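Local coordinates for protein manganese-dependent ADP-ribose/CDP-alcohol diphosphatase (Danio rerio, PDB 2NXF) that probably hydrolyses ADP-ribose and CDP-alcohols such as CDP-choline at a centre of two metal ions, releasing AMP or CMP, at residues Val55-Asp60 and Val90-Gly95; Phe8-Asp13 and Cys260-His265. One frame throughout, in Å; residues are numbered along the deposited sequence.

Contact 1 of 2, residues Val55-Asp60 and Val90-Gly95. With ZN (zinc ion), chain B; ZN (zinc ion), chain C.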
ATOM      1  N   VAL A  55       4.788 -12.743  -1.968  1.00 23.22           N
ATOM      2  CA  VAL A  55       4.995 -11.612  -1.085  1.00 24.03           C
ATOM      3  C   VAL A  55       4.149 -10.479  -1.658  1.00 23.86           C
ATOM      4  O   VAL A  55       4.043 -10.350  -2.876  1.00 24.64           O
ATOM      5  CB  VAL A  55       6.495 -11.197  -1.031  1.00 24.32           C
ATOM      6  CG1 VAL A  55       6.696  -9.914  -0.221  1.00 25.19           C
ATOM      7  CG2 VAL A  55       7.367 -12.370  -0.458  1.00 24.45           C
ATOM      8  N   VAL A  56       3.536  -9.687  -0.788  1.00 24.04           N
ATOM      9  CA  VAL A  56       2.909  -8.425  -1.198  1.00 24.55           C
ATOM     10  C   VAL A  56       3.626  -7.289  -0.486  1.00 25.06           C
ATOM     11  O   VAL A  56       3.745  -7.292   0.748  1.00 25.05           O
ATOM     12  CB  VAL A  56       1.402  -8.375  -0.865  1.00 25.08           C
ATOM     13  CG1 VAL A  56       0.786  -7.097  -1.447  1.00 25.85           C
ATOM     14  CG2 VAL A  56       0.665  -9.612  -1.408  1.00 23.61           C
ATOM     15  N   GLN A  57       4.143  -6.338  -1.256  1.00 24.10           N
ATOM     16  CA  GLN A  57       4.773  -5.173  -0.612  1.00 25.70           C
ATOM     17  C   GLN A  57       3.942  -3.946  -0.948  1.00 24.43           C
ATOM     18  O   GLN A  57       3.524  -3.758  -2.100  1.00 25.09           O
ATOM     19  CB  GLN A  57       6.263  -5.027  -0.937  1.00 26.67           C
ATOM     20  CG  GLN A  57       6.604  -4.710  -2.385  1.00 26.63           C
ATOM     21  CD  GLN A  57       6.578  -3.206  -2.712  1.00 27.34           C
ATOM     22  OE1 GLN A  57       6.429  -2.341  -1.839  1.00 26.72           O
ATOM     23  NE2 GLN A  57       6.750  -2.903  -3.993  1.00 26.00           N
ATOM     24  N   LEU A  58       3.719  -3.129   0.077  1.00 24.33           N
ATOM     25  CA  LEU A  58       2.666  -2.130   0.084  1.00 24.68           C
ATOM     26  C   LEU A  58       3.085  -0.750  -0.461  1.00 24.85           C
ATOM     27  O   LEU A  58       2.328   0.226  -0.342  1.00 24.66           O
ATOM     28  CB  LEU A  58       2.099  -2.001   1.511  1.00 25.07           C
ATOM     29  CG  LEU A  58       0.993  -3.004   1.937  1.00 26.38           C
ATOM     30  CD1 LEU A  58      -0.278  -2.796   1.087  1.00 27.88           C
ATOM     31  CD2 LEU A  58       1.469  -4.409   1.818  1.00 28.59           C
ATOM     32  N   GLY A  59       4.255  -0.673  -1.096  1.00 24.58           N
ATOM     33  CA  GLY A  59       4.628   0.552  -1.819  1.00 24.85           C
ATOM     34  C   GLY A  59       5.669   1.361  -1.074  1.00 23.98           C
ATOM     35  O   GLY A  59       6.070   1.003   0.049  1.00 24.59           O
ATOM     36  N   ASP A  60       6.046   2.488  -1.692  1.00 23.64           N
ATOM     37  CA  ASP A  60       7.184   3.292  -1.247  1.00 24.05           C
ATOM     38  C   ASP A  60       8.397   2.396  -1.071  1.00 24.24           C
ATOM     39  O   ASP A  60       9.066   2.471  -0.040  1.00 25.35           O
ATOM     40  CB  ASP A  60       6.878   4.013   0.077  1.00 23.59           C
ATOM     41  CG  ASP A  60       5.909   5.184  -0.086  1.00 24.78           C
ATOM     42  OD1 ASP A  60       5.472   5.486  -1.216  1.00 24.42           O
ATOM     43  OD2 ASP A  60       5.546   5.776   0.932  1.00 22.95           O
ATOM     44  N   VAL A  90       6.313 -11.687  -6.331  1.00 24.04           N
ATOM     45  CA  VAL A  90       6.141 -10.529  -5.460  1.00 24.23           C
ATOM     46  C   VAL A  90       5.138  -9.588  -6.121  1.00 24.37           C
ATOM     47  O   VAL A  90       5.224  -9.300  -7.326  1.00 25.20           O
ATOM     48  CB  VAL A  90       7.483  -9.787  -5.207  1.00 24.74           C
ATOM     49  CG1 VAL A  90       7.273  -8.599  -4.281  1.00 25.73           C
ATOM     50  CG2 VAL A  90       8.519 -10.763  -4.602  1.00 24.61           C
ATOM     51  N   HIS A  91       4.173  -9.135  -5.335  1.00 23.91           N
ATOM     52  CA  HIS A  91       3.145  -8.219  -5.835  1.00 23.84           C
ATOM     53  C   HIS A  91       3.449  -6.838  -5.291  1.00 23.48           C
ATOM     54  O   HIS A  91       3.670  -6.670  -4.085  1.00 24.84           O
ATOM     55  CB  HIS A  91       1.759  -8.702  -5.426  1.00 24.76           C
ATOM     56  CG  HIS A  91       1.396  -9.998  -6.068  1.00 23.92           C
ATOM     57  ND1 HIS A  91       0.869 -10.071  -7.342  1.00 24.56           N
ATOM     58  CD2 HIS A  91       1.588 -11.277  -5.662  1.00 25.14           C
ATOM     59  CE1 HIS A  91       0.710 -11.340  -7.674  1.00 26.09           C
ATOM     60  NE2 HIS A  91       1.131 -12.090  -6.670  1.00 24.66           N
ATOM     61  N   HIS A  92       3.508  -5.871  -6.201  1.00 22.59           N
ATOM     62  CA  HIS A  92       3.969  -4.527  -5.875  1.00 23.65           C
ATOM     63  C   HIS A  92       2.808  -3.547  -5.949  1.00 24.64           C
ATOM     64  O   HIS A  92       2.180  -3.407  -7.007  1.00 25.51           O
ATOM     65  CB  HIS A  92       5.044  -4.071  -6.874  1.00 23.78           C
ATOM     66  CG  HIS A  92       6.216  -4.998  -6.957  1.00 24.76           C
ATOM     67  ND1 HIS A  92       7.185  -5.068  -5.981  1.00 26.07           N
ATOM     68  CD2 HIS A  92       6.570  -5.890  -7.910  1.00 25.38           C
ATOM     69  CE1 HIS A  92       8.086  -5.975  -6.329  1.00 25.92           C
ATOM     70  NE2 HIS A  92       7.731  -6.496  -7.489  1.00 26.47           N
ATOM     71  N   VAL A  93       2.554  -2.880  -4.826  1.00 24.89           N
ATOM     72  CA  VAL A  93       1.605  -1.775  -4.743  1.00 25.64           C
ATOM     73  C   VAL A  93       2.374  -0.490  -5.027  1.00 25.77           C
ATOM     74  O   VAL A  93       3.487  -0.327  -4.531  1.00 26.92           O
ATOM     75  CB  VAL A  93       0.965  -1.754  -3.315  1.00 25.71           C
ATOM     76  CG1 VAL A  93       0.072  -0.524  -3.131  1.00 28.75           C
ATOM     77  CG2 VAL A  93       0.173  -3.016  -3.077  1.00 27.44           C
ATOM     78  N   TRP A  94       1.800   0.412  -5.826  1.00 25.99           N
ATOM     79  CA  TRP A  94       2.464   1.705  -6.090  1.00 25.56           C
ATOM     80  C   TRP A  94       1.997   2.777  -5.102  1.00 25.93           C
ATOM     81  O   TRP A  94       0.787   3.023  -4.946  1.00 27.05           O
ATOM     82  CB  TRP A  94       2.276   2.197  -7.530  1.00 25.76           C
ATOM     83  CG  TRP A  94       2.774   1.248  -8.571  1.00 24.39           C
ATOM     84  CD1 TRP A  94       3.567   0.143  -8.384  1.00 24.52           C
ATOM     85  CD2 TRP A  94       2.541   1.345  -9.976  1.00 24.53           C
ATOM     86  NE1 TRP A  94       3.808  -0.469  -9.594  1.00 23.30           N
ATOM     87  CE2 TRP A  94       3.181   0.234 -10.587  1.00 23.47           C
ATOM     88  CE3 TRP A  94       1.825   2.243 -10.777  1.00 24.84           C
ATOM     89  CZ2 TRP A  94       3.134   0.005 -11.972  1.00 24.16           C
ATOM     90  CZ3 TRP A  94       1.774   2.016 -12.160  1.00 25.26           C
ATOM     91  CH2 TRP A  94       2.430   0.902 -12.739  1.00 24.25           C
ATOM     92  N   GLY A  95       2.969   3.371  -4.416  1.00 25.16           N
ATOM     93  CA  GLY A  95       2.696   4.480  -3.496  1.00 25.51           C
ATOM     94  C   GLY A  95       3.298   5.802  -3.956  1.00 24.57           C
ATOM     95  O   GLY A  95       3.851   5.925  -5.068  1.00 23.79           O
TER
HETATM   96 ZN    ZN B 401       6.260   5.791   3.036  0.80 16.87          ZN
HETATM   97 ZN    ZN C 402       3.628   6.759   1.262  0.80 14.81          ZN
HETATM   98  O   HOH W   1       6.119  -0.585  -5.407  1.00 18.38           O
HETATM   99  O   HOH W   2       4.314   6.651   3.297  1.00 20.14           O
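Gln57 and His92 face each other as a bridge pair on parallel strands, their side chains crossing at a slant, and the amide NE2 of Gln57 donates an almost straight hydrogen bond (177°) to His92 ND1 at 3.0 Å. The bond lies in both the amide and the ring plane, although those planes are turned 61° apart. With CG between the backbone N and the carbonyl carbon (chi1 66°) and a second bend at chi2, the Gln57 chain folds back, so that OE1 also takes Gly59 N at 2.8 Å. NE2 gives a further hydrogen to water 1, which passes one on to Val93 O. An alanine in place of Gln57 would probably leave His92 ND1 and Gly59 N without their mates and the turn after the strand less firmly held.

Packing is tightest around that turn: Gly59 CA comes within 3.1 Å of Val93 O, and Val93 CG2 lies 4.2 Å from Leu58 CD1, the two side chains running side by side. The side chains are looser at the start of the strands, where those of partly exposed Val90 and Val55 come no nearer than 4.1 Å (Val90 CG2 to Val55 CB), although His91 N to Val55 O, at 2.7 Å, keeps the backbones paired. Beyond the turn, Asp60 OD2 bridges both zinc ions and OD1 accepts His97 N. The bond from Gly59 N to OE1 sets the amide's flip and leaves NE2 as the donor toward His92, consistent with a neutral imidazole accepting through ND1.

Contact 2 of 2, residues Phe8-Asp13 and Cys260-His265. With ZN (zinc ion), chain C; ZN (zinc ion), chain B.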
ATOM      1  N   PHE A   8       1.663 -15.964   2.821  1.00 23.00           N
ATOM      2  CA  PHE A   8       2.320 -14.899   2.043  1.00 23.25           C
ATOM      3  C   PHE A   8       3.034 -13.902   2.942  1.00 23.66           C
ATOM      4  O   PHE A   8       2.596 -13.669   4.059  1.00 24.27           O
ATOM      5  CB  PHE A   8       1.354 -14.197   1.088  1.00 24.25           C
ATOM      6  CG  PHE A   8       0.202 -13.482   1.763  1.00 23.75           C
ATOM      7  CD1 PHE A   8       0.201 -12.094   1.902  1.00 27.68           C
ATOM      8  CD2 PHE A   8      -0.903 -14.210   2.221  1.00 27.35           C
ATOM      9  CE1 PHE A   8      -0.880 -11.440   2.496  1.00 28.00           C
ATOM     10  CE2 PHE A   8      -1.980 -13.576   2.833  1.00 27.76           C
ATOM     11  CZ  PHE A   8      -1.968 -12.197   2.971  1.00 25.84           C
ATOM     12  N   GLY A   9       4.137 -13.346   2.452  1.00 23.55           N
ATOM     13  CA  GLY A   9       4.840 -12.277   3.191  1.00 22.68           C
ATOM     14  C   GLY A   9       4.202 -10.908   2.980  1.00 24.08           C
ATOM     15  O   GLY A   9       3.586 -10.664   1.951  1.00 24.31           O
ATOM     16  N   LEU A  10       4.363 -10.007   3.954  1.00 24.23           N
ATOM     17  CA  LEU A  10       3.867  -8.618   3.870  1.00 24.67           C
ATOM     18  C   LEU A  10       4.921  -7.654   4.380  1.00 24.08           C
ATOM     19  O   LEU A  10       5.529  -7.905   5.419  1.00 23.93           O
ATOM     20  CB  LEU A  10       2.648  -8.437   4.787  1.00 26.08           C
ATOM     21  CG  LEU A  10       1.370  -9.109   4.348  1.00 29.19           C
ATOM     22  CD1 LEU A  10       0.397  -9.208   5.528  1.00 33.56           C
ATOM     23  CD2 LEU A  10       0.766  -8.309   3.186  1.00 32.35           C
ATOM     24  N   ILE A  11       5.093  -6.530   3.680  1.00 24.08           N
ATOM     25  CA  ILE A  11       6.064  -5.522   4.135  1.00 23.47           C
ATOM     26  C   ILE A  11       5.632  -4.179   3.538  1.00 24.02           C
ATOM     27  O   ILE A  11       4.987  -4.153   2.489  1.00 24.03           O
ATOM     28  CB  ILE A  11       7.509  -5.902   3.728  1.00 24.01           C
ATOM     29  CG1 ILE A  11       8.553  -5.162   4.591  1.00 23.90           C
ATOM     30  CG2 ILE A  11       7.727  -5.737   2.206  1.00 23.53           C
ATOM     31  CD1 ILE A  11       9.982  -5.787   4.507  1.00 23.21           C
ATOM     32  N   ALA A  12       5.948  -3.086   4.233  1.00 23.67           N
ATOM     33  CA  ALA A  12       5.536  -1.752   3.765  1.00 23.93           C
ATOM     34  C   ALA A  12       6.671  -0.748   3.891  1.00 23.83           C
ATOM     35  O   ALA A  12       7.441  -0.790   4.855  1.00 23.94           O
ATOM     36  CB  ALA A  12       4.339  -1.257   4.578  1.00 24.50           C
ATOM     37  N   ASP A  13       6.742   0.149   2.912  1.00 24.02           N
ATOM     38  CA  ASP A  13       7.504   1.419   3.053  1.00 23.78           C
ATOM     39  C   ASP A  13       8.978   1.155   3.351  1.00 23.90           C
ATOM     40  O   ASP A  13       9.548   1.720   4.304  1.00 23.81           O
ATOM     41  CB  ASP A  13       6.859   2.353   4.104  1.00 24.92           C
ATOM     42  CG  ASP A  13       5.471   2.840   3.663  1.00 27.57           C
ATOM     43  OD1 ASP A  13       5.389   3.918   3.088  1.00 27.28           O
ATOM     44  OD2 ASP A  13       4.487   2.096   3.819  1.00 27.14           O
ATOM     45  N   CYS A 260     -10.119  -8.326   4.798  1.00 24.91           N
ATOM     46  CA  CYS A 260      -9.297  -7.258   5.358  1.00 24.63           C
ATOM     47  C   CYS A 260      -8.864  -6.280   4.284  1.00 24.64           C
ATOM     48  O   CYS A 260      -8.868  -6.596   3.084  1.00 25.79           O
ATOM     49  CB  CYS A 260      -8.084  -7.845   6.069  1.00 25.50           C
ATOM     50  SG  CYS A 260      -7.032  -8.869   5.012  1.00 28.51           S
ATOM     51  N   PHE A 261      -8.494  -5.089   4.743  1.00 23.81           N
ATOM     52  CA  PHE A 261      -7.991  -4.039   3.899  1.00 23.88           C
ATOM     53  C   PHE A 261      -6.629  -3.683   4.475  1.00 24.46           C
ATOM     54  O   PHE A 261      -6.529  -3.288   5.636  1.00 24.59           O
ATOM     55  CB  PHE A 261      -8.941  -2.846   3.964  1.00 24.09           C
ATOM     56  CG  PHE A 261      -8.598  -1.758   2.994  1.00 24.07           C
ATOM     57  CD1 PHE A 261      -9.248  -1.677   1.760  1.00 25.74           C
ATOM     58  CD2 PHE A 261      -7.595  -0.838   3.300  1.00 24.53           C
ATOM     59  CE1 PHE A 261      -8.909  -0.655   0.838  1.00 25.43           C
ATOM     60  CE2 PHE A 261      -7.258   0.186   2.401  1.00 25.75           C
ATOM     61  CZ  PHE A 261      -7.910   0.267   1.164  1.00 26.55           C
ATOM     62  N   ILE A 262      -5.587  -3.887   3.680  1.00 24.05           N
ATOM     63  CA  ILE A 262      -4.202  -3.776   4.185  1.00 24.14           C
ATOM     64  C   ILE A 262      -3.512  -2.642   3.454  1.00 24.76           C
ATOM     65  O   ILE A 262      -3.550  -2.570   2.215  1.00 24.73           O
ATOM     66  CB  ILE A 262      -3.430  -5.122   3.979  1.00 24.27           C
ATOM     67  CG1 ILE A 262      -4.086  -6.236   4.811  1.00 23.47           C
ATOM     68  CG2 ILE A 262      -1.969  -4.990   4.393  1.00 24.46           C
ATOM     69  CD1 ILE A 262      -3.596  -7.659   4.462  1.00 25.85           C
ATOM     70  N   ALA A 263      -2.907  -1.735   4.220  1.00 24.52           N
ATOM     71  CA  ALA A 263      -2.282  -0.563   3.628  1.00 23.87           C
ATOM     72  C   ALA A 263      -0.933  -0.273   4.270  1.00 24.90           C
ATOM     73  O   ALA A 263      -0.601  -0.859   5.296  1.00 25.01           O
ATOM     74  CB  ALA A 263      -3.207   0.654   3.776  1.00 25.15           C
ATOM     75  N   GLY A 264      -0.168   0.628   3.656  1.00 25.08           N
ATOM     76  CA  GLY A 264       1.087   1.120   4.246  1.00 25.18           C
ATOM     77  C   GLY A 264       0.885   2.611   4.472  1.00 25.70           C
ATOM     78  O   GLY A 264      -0.169   3.045   4.984  1.00 26.12           O
ATOM     79  N   HIS A 265       1.899   3.394   4.096  1.00 25.47           N
ATOM     80  CA  HIS A 265       1.860   4.876   4.077  1.00 25.84           C
ATOM     81  C   HIS A 265       1.996   5.518   5.442  1.00 25.75           C
ATOM     82  O   HIS A 265       2.854   6.385   5.623  1.00 26.86           O
ATOM     83  CB  HIS A 265       0.629   5.417   3.314  1.00 25.63           C
ATOM     84  CG  HIS A 265       0.696   6.881   2.959  1.00 26.08           C
ATOM     85  ND1 HIS A 265       1.669   7.415   2.137  1.00 24.21           N
ATOM     86  CD2 HIS A 265      -0.157   7.897   3.237  1.00 25.24           C
ATOM     87  CE1 HIS A 265       1.425   8.701   1.939  1.00 26.39           C
ATOM     88  NE2 HIS A 265       0.324   9.026   2.606  1.00 25.08           N
TER
HETATM   89 ZN    ZN C 402       3.628   6.759   1.262  0.80 14.81          ZN
HETATM   90 ZN    ZN B 401       6.260   5.791   3.036  0.80 16.87          ZN
HETATM   91  O   HOH W   2       4.314   6.651   3.297  1.00 20.14           O
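Asp13 and His265 meet beside a water oxygen, water 2, that three groups grip: it bridges the two zinc ions, 2.1 Å from each, and donates a hydrogen bond to His265 O at 2.8 Å. The two residues are also joined directly, since His265 N donates to Asp13 OD2 at 2.9 Å, approaching on the syn side of the carboxylate but 28° out of its plane. The other oxygen, Asp13 OD1, binds the zinc ion of chain B at 2.1 Å, so one carboxylate divides its oxygens between a metal and the backbone across the contact, which fixes its rotation.

His265 uses its backbone and its ring on different partners. Its CB points away from segment 8-13, and with CG anti to the backbone N (chi1 -165°) ND1 reaches the zinc ion of chain C at 2.2 Å. Asn198 takes up the far ring nitrogen, NE2, as a second-shell partner that probably steadies the ring's orientation.

Gly264 allows this close approach: any side chain there would run into Asp13 OD2 and crowd the methyl of Ala12, whose CB already lies 4.0 Å from Gly264 CA. Farther from the metals the two strands stand well apart and touch through apolar branches, Leu10 CD1 meeting Ile262 CD1 at 4.4 Å, with Phe226 of strand 222-227 also packing on Leu10.

Asp13 opens the first metal-binding loop, which continues to Gln15, and Gly264-His265 begins the Gly-His-x-His loop that ends at His267; facing each other from two sheets around a bridged metal pair, they contribute to the dinuclear site characteristic of calcineurin-like phosphoesterases, which Asp60, Asn96 and His228 complete.

Overall arrangement
The two contacts lie close together in the buried core, their centres about 8 Å apart. Along the chain the order is 8-13, 55-60, 90-95, 260-265, so contact 1 falls wholly between the halves of contact 2. Strands 6-11, 54-57 and 89-92 are successive neighbours in one mixed sheet, and Val56 N probably bonds to Gly9 O across the first pair; strand 258-263 belongs to the other large sheet. Contact 1 thus works within a sheet, whereas contact 2 spans the two. Leu58 CD1 packs on Ile262 O between them. The loops after these strands converge on the same two zinc ions, assembling the metal centre from distant parts of the sequence.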